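Local coordinates for protection of telomeres protein poz1 (Schizosaccharomyces pombe, PDB 5WE0) that binds telomeric DNA and negatively regulates telomerase and telomere length in fission yeast, at residues A[102-114]-A[219-233]. Numbering follows the deposited sequence.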
loop_
_atom_site.group_PDB
_atom_site.type_symbol
_atom_site.label_atom_id
_atom_site.label_comp_id
_atom_site.label_asym_id
_atom_site.label_seq_id
_atom_site.Cartn_x
_atom_site.Cartn_y
_atom_site.Cartn_z
ATOM N N ARG A 102 3.107 -1.820 -4.682
ATOM C CA ARG A 102 2.959 -0.375 -4.749
ATOM C C ARG A 102 3.683 0.268 -3.569
ATOM O O ARG A 102 4.394 1.259 -3.736
ATOM C CB ARG A 102 1.480 0.016 -4.740
ATOM C CG ARG A 102 0.775 -0.198 -6.070
ATOM C CD ARG A 102 -0.646 0.344 -6.035
ATOM N NE ARG A 102 -1.592 -0.559 -6.685
ATOM C CZ ARG A 102 -1.613 -0.806 -7.990
ATOM N NH1 ARG A 102 -0.738 -0.217 -8.793
ATOM N NH2 ARG A 102 -2.510 -1.643 -8.494
ATOM N N LEU A 103 3.502 -0.297 -2.377
ATOM C CA LEU A 103 4.161 0.230 -1.190
ATOM C C LEU A 103 5.673 0.169 -1.349
ATOM O O LEU A 103 6.405 1.087 -0.953
ATOM C CB LEU A 103 3.730 -0.560 0.032
ATOM C CG LEU A 103 4.059 0.109 1.352
ATOM C CD1 LEU A 103 3.283 1.418 1.497
ATOM C CD2 LEU A 103 3.753 -0.865 2.496
ATOM N N GLU A 104 6.153 -0.908 -1.939
ATOM C CA GLU A 104 7.578 -1.045 -2.189
ATOM C C GLU A 104 8.082 -0.022 -3.209
ATOM O O GLU A 104 9.183 0.514 -3.044
ATOM C CB GLU A 104 7.856 -2.479 -2.629
ATOM C CG GLU A 104 9.290 -2.820 -2.867
ATOM C CD GLU A 104 9.434 -4.298 -3.142
ATOM O OE1 GLU A 104 9.052 -4.721 -4.256
ATOM O OE2 GLU A 104 9.928 -5.026 -2.247
ATOM N N ASN A 105 7.300 0.269 -4.265
ATOM C CA ASN A 105 7.694 1.333 -5.195
ATOM C C ASN A 105 7.816 2.665 -4.466
ATOM O O ASN A 105 8.781 3.404 -4.675
ATOM C CB ASN A 105 6.688 1.482 -6.339
ATOM C CG ASN A 105 6.591 0.241 -7.230
ATOM O OD1 ASN A 105 7.456 -0.636 -7.206
ATOM N ND2 ASN A 105 5.495 0.153 -7.995
ATOM N N ILE A 106 6.862 2.971 -3.576
ATOM C CA ILE A 106 6.932 4.207 -2.797
ATOM C C ILE A 106 8.222 4.250 -1.998
ATOM O O ILE A 106 8.957 5.245 -2.014
ATOM C CB ILE A 106 5.710 4.335 -1.870
ATOM C CG1 ILE A 106 4.423 4.492 -2.669
ATOM C CG2 ILE A 106 5.890 5.491 -0.922
ATOM C CD1 ILE A 106 3.154 4.240 -1.815
ATOM N N GLU A 107 8.517 3.160 -1.287
ATOM C CA GLU A 107 9.695 3.141 -0.434
ATOM C C GLU A 107 10.959 3.269 -1.274
ATOM O O GLU A 107 11.928 3.929 -0.870
ATOM C CB GLU A 107 9.721 1.852 0.403
ATOM C CG GLU A 107 11.014 1.599 1.204
ATOM C CD GLU A 107 11.343 2.681 2.235
ATOM O OE1 GLU A 107 10.512 3.590 2.481
ATOM O OE2 GLU A 107 12.444 2.618 2.833
ATOM N N LEU A 108 10.958 2.632 -2.441
ATOM C CA LEU A 108 12.105 2.689 -3.338
ATOM C C LEU A 108 12.367 4.137 -3.729
ATOM O O LEU A 108 13.500 4.615 -3.669
ATOM C CB LEU A 108 11.855 1.840 -4.585
ATOM C CG LEU A 108 12.393 0.407 -4.548
ATOM C CD1 LEU A 108 12.228 -0.263 -5.904
ATOM C CD2 LEU A 108 13.848 0.391 -4.110
ATOM N N GLU A 109 11.306 4.828 -4.129
ATOM C CA GLU A 109 11.393 6.236 -4.520
ATOM C C GLU A 109 11.775 7.137 -3.345
ATOM O O GLU A 109 12.533 8.101 -3.515
ATOM C CB GLU A 109 10.066 6.687 -5.122
ATOM C CG GLU A 109 10.076 8.095 -5.706
ATOM C CD GLU A 109 9.490 8.147 -7.105
ATOM O OE1 GLU A 109 9.438 7.087 -7.779
ATOM O OE2 GLU A 109 9.052 9.249 -7.515
ATOM N N ARG A 110 11.211 6.888 -2.154
ATOM C CA ARG A 110 11.631 7.666 -0.989
ATOM C C ARG A 110 13.129 7.498 -0.743
ATOM O O ARG A 110 13.839 8.476 -0.475
ATOM C CB ARG A 110 10.855 7.244 0.247
ATOM C CG ARG A 110 11.124 8.093 1.457
ATOM C CD ARG A 110 10.759 7.345 2.718
ATOM N NE ARG A 110 11.592 6.151 2.851
ATOM C CZ ARG A 110 12.867 6.166 3.249
ATOM N NH1 ARG A 110 13.460 7.311 3.557
ATOM N NH2 ARG A 110 13.554 5.033 3.328
ATOM N N GLN A 111 13.625 6.260 -0.823
ATOM C CA GLN A 111 15.046 6.015 -0.598
ATOM C C GLN A 111 15.914 6.797 -1.582
ATOM O O GLN A 111 16.934 7.367 -1.188
ATOM C CB GLN A 111 15.352 4.532 -0.664
ATOM C CG GLN A 111 14.955 3.799 0.598
ATOM C CD GLN A 111 15.363 2.334 0.573
ATOM O OE1 GLN A 111 16.264 1.940 -0.173
ATOM N NE2 GLN A 111 14.690 1.521 1.372
ATOM N N ASN A 112 15.561 6.789 -2.876
ATOM C CA ASN A 112 16.332 7.581 -3.839
ATOM C C ASN A 112 16.311 9.063 -3.506
ATOM O O ASN A 112 17.345 9.730 -3.582
ATOM C CB ASN A 112 15.840 7.377 -5.264
ATOM C CG ASN A 112 16.485 6.196 -5.925
ATOM O OD1 ASN A 112 16.730 5.166 -5.296
ATOM N ND2 ASN A 112 16.846 6.369 -7.197
ATOM N N CYS A 113 15.148 9.600 -3.141
ATOM C CA CYS A 113 15.105 10.996 -2.731
ATOM C C CYS A 113 16.125 11.298 -1.638
ATOM O O CYS A 113 16.803 12.327 -1.687
ATOM C CB CYS A 113 13.698 11.364 -2.264
ATOM S SG CYS A 113 13.550 13.077 -1.737
ATOM N N MET A 114 16.231 10.435 -0.629
ATOM C CA MET A 114 17.132 10.756 0.470
ATOM C C MET A 114 18.594 10.722 0.030
ATOM O O MET A 114 19.422 11.469 0.567
ATOM C CB MET A 114 16.873 9.818 1.646
ATOM C CG MET A 114 15.558 10.162 2.336
ATOM S SD MET A 114 15.342 11.877 2.873
ATOM C CE MET A 114 15.522 11.704 4.667
ATOM N N TYR A 219 3.819 6.128 8.186
ATOM C CA TYR A 219 4.771 5.905 7.106
ATOM C C TYR A 219 4.456 6.797 5.910
ATOM O O TYR A 219 5.361 7.360 5.288
ATOM C CB TYR A 219 4.783 4.428 6.673
ATOM C CG TYR A 219 5.631 4.279 5.443
ATOM C CD1 TYR A 219 7.032 4.388 5.518
ATOM C CD2 TYR A 219 5.047 4.117 4.198
ATOM C CE1 TYR A 219 7.811 4.306 4.375
ATOM C CE2 TYR A 219 5.802 4.025 3.057
ATOM C CZ TYR A 219 7.181 4.128 3.144
ATOM O OH TYR A 219 7.911 4.055 1.981
ATOM N N ILE A 220 3.182 6.885 5.535
ATOM C CA ILE A 220 2.796 7.688 4.377
ATOM C C ILE A 220 3.076 9.162 4.635
ATOM O O ILE A 220 3.561 9.876 3.756
ATOM C CB ILE A 220 1.315 7.429 4.027
ATOM C CG1 ILE A 220 1.124 5.976 3.521
ATOM C CG2 ILE A 220 0.821 8.452 2.983
ATOM C CD1 ILE A 220 1.874 5.650 2.192
ATOM N N GLN A 221 2.764 9.644 5.842
ATOM C CA GLN A 221 2.966 11.056 6.167
ATOM C C GLN A 221 4.455 11.396 6.248
ATOM O O GLN A 221 4.885 12.468 5.800
ATOM C CB GLN A 221 2.258 11.388 7.490
ATOM C CG GLN A 221 0.702 11.345 7.418
ATOM C CD GLN A 221 0.113 12.258 6.315
ATOM O OE1 GLN A 221 -0.247 11.792 5.221
ATOM N NE2 GLN A 221 0.020 13.559 6.604
ATOM N N CYS A 222 5.245 10.496 6.841
ATOM C CA CYS A 222 6.691 10.651 6.884
ATOM C C CYS A 222 7.266 10.737 5.479
ATOM O O CYS A 222 8.043 11.651 5.163
ATOM C CB CYS A 222 7.306 9.467 7.635
ATOM S SG CYS A 222 9.108 9.577 7.917
ATOM N N THR A 223 6.833 9.827 4.607
ATOM C CA THR A 223 7.307 9.810 3.227
ATOM C C THR A 223 6.925 11.091 2.493
ATOM O O THR A 223 7.766 11.692 1.818
ATOM C CB THR A 223 6.724 8.596 2.497
ATOM O OG1 THR A 223 7.173 7.396 3.131
ATOM C CG2 THR A 223 7.170 8.561 1.058
ATOM N N LYS A 224 5.664 11.536 2.643
ATOM C CA LYS A 224 5.203 12.776 2.013
ATOM C C LYS A 224 6.056 13.955 2.442
ATOM O O LYS A 224 6.445 14.789 1.617
ATOM C CB LYS A 224 3.749 13.072 2.388
ATOM C CG LYS A 224 2.660 12.298 1.666
ATOM C CD LYS A 224 1.295 12.909 2.057
ATOM C CE LYS A 224 0.143 12.028 1.635
ATOM N NZ LYS A 224 -1.100 12.300 2.403
ATOM N N LEU A 225 6.321 14.061 3.745
ATOM C CA LEU A 225 7.128 15.166 4.258
ATOM C C LEU A 225 8.536 15.152 3.659
ATOM O O LEU A 225 8.981 16.158 3.112
ATOM C CB LEU A 225 7.167 15.112 5.787
ATOM C CG LEU A 225 7.925 16.241 6.477
ATOM C CD1 LEU A 225 7.156 17.499 6.226
ATOM C CD2 LEU A 225 8.055 16.031 7.973
ATOM N N GLN A 226 9.229 14.002 3.698
ATOM C CA GLN A 226 10.595 13.927 3.158
ATOM C C GLN A 226 10.644 14.301 1.686
ATOM O O GLN A 226 11.590 14.958 1.230
ATOM C CB GLN A 226 11.195 12.518 3.282
ATOM C CG GLN A 226 11.162 11.926 4.637
ATOM C CD GLN A 226 11.663 10.464 4.701
ATOM O OE1 GLN A 226 12.419 9.979 3.852
ATOM N NE2 GLN A 226 11.193 9.762 5.696
ATOM N N LEU A 227 9.694 13.804 0.908
ATOM C CA LEU A 227 9.704 14.087 -0.521
ATOM C C LEU A 227 9.534 15.576 -0.792
ATOM O O LEU A 227 10.207 16.128 -1.663
ATOM C CB LEU A 227 8.601 13.285 -1.208
ATOM C CG LEU A 227 8.819 11.769 -1.231
ATOM C CD1 LEU A 227 7.593 11.095 -1.797
ATOM C CD2 LEU A 227 10.045 11.380 -2.054
ATOM N N GLU A 228 8.681 16.254 -0.018
ATOM C CA GLU A 228 8.456 17.679 -0.241
ATOM C C GLU A 228 9.658 18.495 0.219
ATOM O O GLU A 228 10.162 19.349 -0.519
ATOM C CB GLU A 228 7.191 18.144 0.479
ATOM C CG GLU A 228 6.951 19.658 0.375
ATOM C CD GLU A 228 5.534 20.077 0.759
ATOM O OE1 GLU A 228 4.564 19.346 0.440
ATOM O OE2 GLU A 228 5.393 21.127 1.419
ATOM N N VAL A 229 10.163 18.193 1.415
ATOM C CA VAL A 229 11.232 18.979 2.015
ATOM C C VAL A 229 12.538 18.778 1.244
ATOM O O VAL A 229 13.228 19.745 0.917
ATOM C CB VAL A 229 11.371 18.613 3.504
ATOM C CG1 VAL A 229 12.604 19.247 4.114
ATOM C CG2 VAL A 229 10.123 19.027 4.276
ATOM N N PHE A 230 12.875 17.530 0.895
ATOM C CA PHE A 230 14.186 17.237 0.315
ATOM C C PHE A 230 14.218 17.129 -1.205
ATOM O O PHE A 230 15.294 17.284 -1.792
ATOM C CB PHE A 230 14.741 15.931 0.906
ATOM C CG PHE A 230 15.062 16.036 2.361
ATOM C CD1 PHE A 230 16.180 16.747 2.783
ATOM C CD2 PHE A 230 14.236 15.462 3.311
ATOM C CE1 PHE A 230 16.474 16.862 4.126
ATOM C CE2 PHE A 230 14.525 15.571 4.660
ATOM C CZ PHE A 230 15.645 16.274 5.066
ATOM N N CYS A 231 13.111 16.814 -1.859
ATOM C CA CYS A 231 13.033 16.815 -3.317
ATOM C C CYS A 231 11.948 17.779 -3.807
ATOM O O CYS A 231 11.353 18.535 -3.029
ATOM C CB CYS A 231 12.870 15.378 -3.822
ATOM S SG CYS A 231 14.275 14.281 -3.278
ATOM N N ASP A 232 11.749 17.794 -5.120
ATOM C CA ASP A 232 10.750 18.642 -5.771
ATOM C C ASP A 232 9.417 17.916 -5.966
ATOM O O ASP A 232 8.953 17.649 -7.081
ATOM C CB ASP A 232 11.320 19.224 -7.065
ATOM C CG ASP A 232 10.239 19.741 -8.000
ATOM O OD1 ASP A 232 9.438 20.619 -7.564
ATOM O OD2 ASP A 232 10.281 19.393 -9.208
ATOM N N TYR A 233 8.843 17.474 -4.849
ATOM C CA TYR A 233 7.436 17.111 -4.816
ATOM C C TYR A 233 6.679 18.145 -3.995
ATOM O O TYR A 233 7.228 18.771 -3.083
ATOM C CB TYR A 233 7.251 15.709 -4.211
ATOM C CG TYR A 233 8.007 14.606 -4.935
ATOM C CD1 TYR A 233 9.361 14.387 -4.687
ATOM C CD2 TYR A 233 7.364 13.764 -5.833
ATOM C CE1 TYR A 233 10.051 13.370 -5.327
ATOM C CE2 TYR A 233 8.055 12.741 -6.489
ATOM C CZ TYR A 233 9.389 12.544 -6.222
ATOM O OH TYR A 233 10.072 11.526 -6.861
#
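The Tyr219 ring meets Glu107 at its edge, where Tyr219 OH donates to the anti lone pair of Glu107 OE1 over 2.7 Å, with carboxylate and ring 52° apart; on one face, toward the rim, lies Thr223 OG1. Leu103, Ile106, Glu107 and Arg110 form the hole for this knob. The Phe230 ring has Val229 CG1 over the centre of one face and Gln226 CA at its edge; Met114 SD meets it obliquely, 3.8 Å from Phe230 CD2, a Met-aromatic contact. The Arg110 guanidinium has Glu107 and Gln226 at its edge. It grips the carboxylate side-on, NE to Glu107 OE1 and NH2 to Glu107 OE2, while a bend at chi3 (63°) leaves NH1 turned to Gln226 OE1, 2.9 Å away on a carbonyl lone pair. Gln111 NE2 also donates to Glu107 OE2, so each oxygen takes two bonds. NH1 also bonds Asn134 of helix 130-157. A leucine in place of Arg110 would probably leave the buried Glu107 carboxylate without its countercharge and Gln226 OE1 without this donor. Leu227 CD2 packs on Cys113 CB at 3.7 Å. Two residues after Cys231, Tyr233 OH reaches back to Glu109 OE2 at 2.6 Å; the other Glu109 oxygen pairs with Lys51. A disulfide from Cys113, within its helix, to Cys231, just past helix 209-230, thus ties a knob-into-hole helix pair crossing at 36° in Poz1's all-helical fold, probably akin to shelterin TRFH domains.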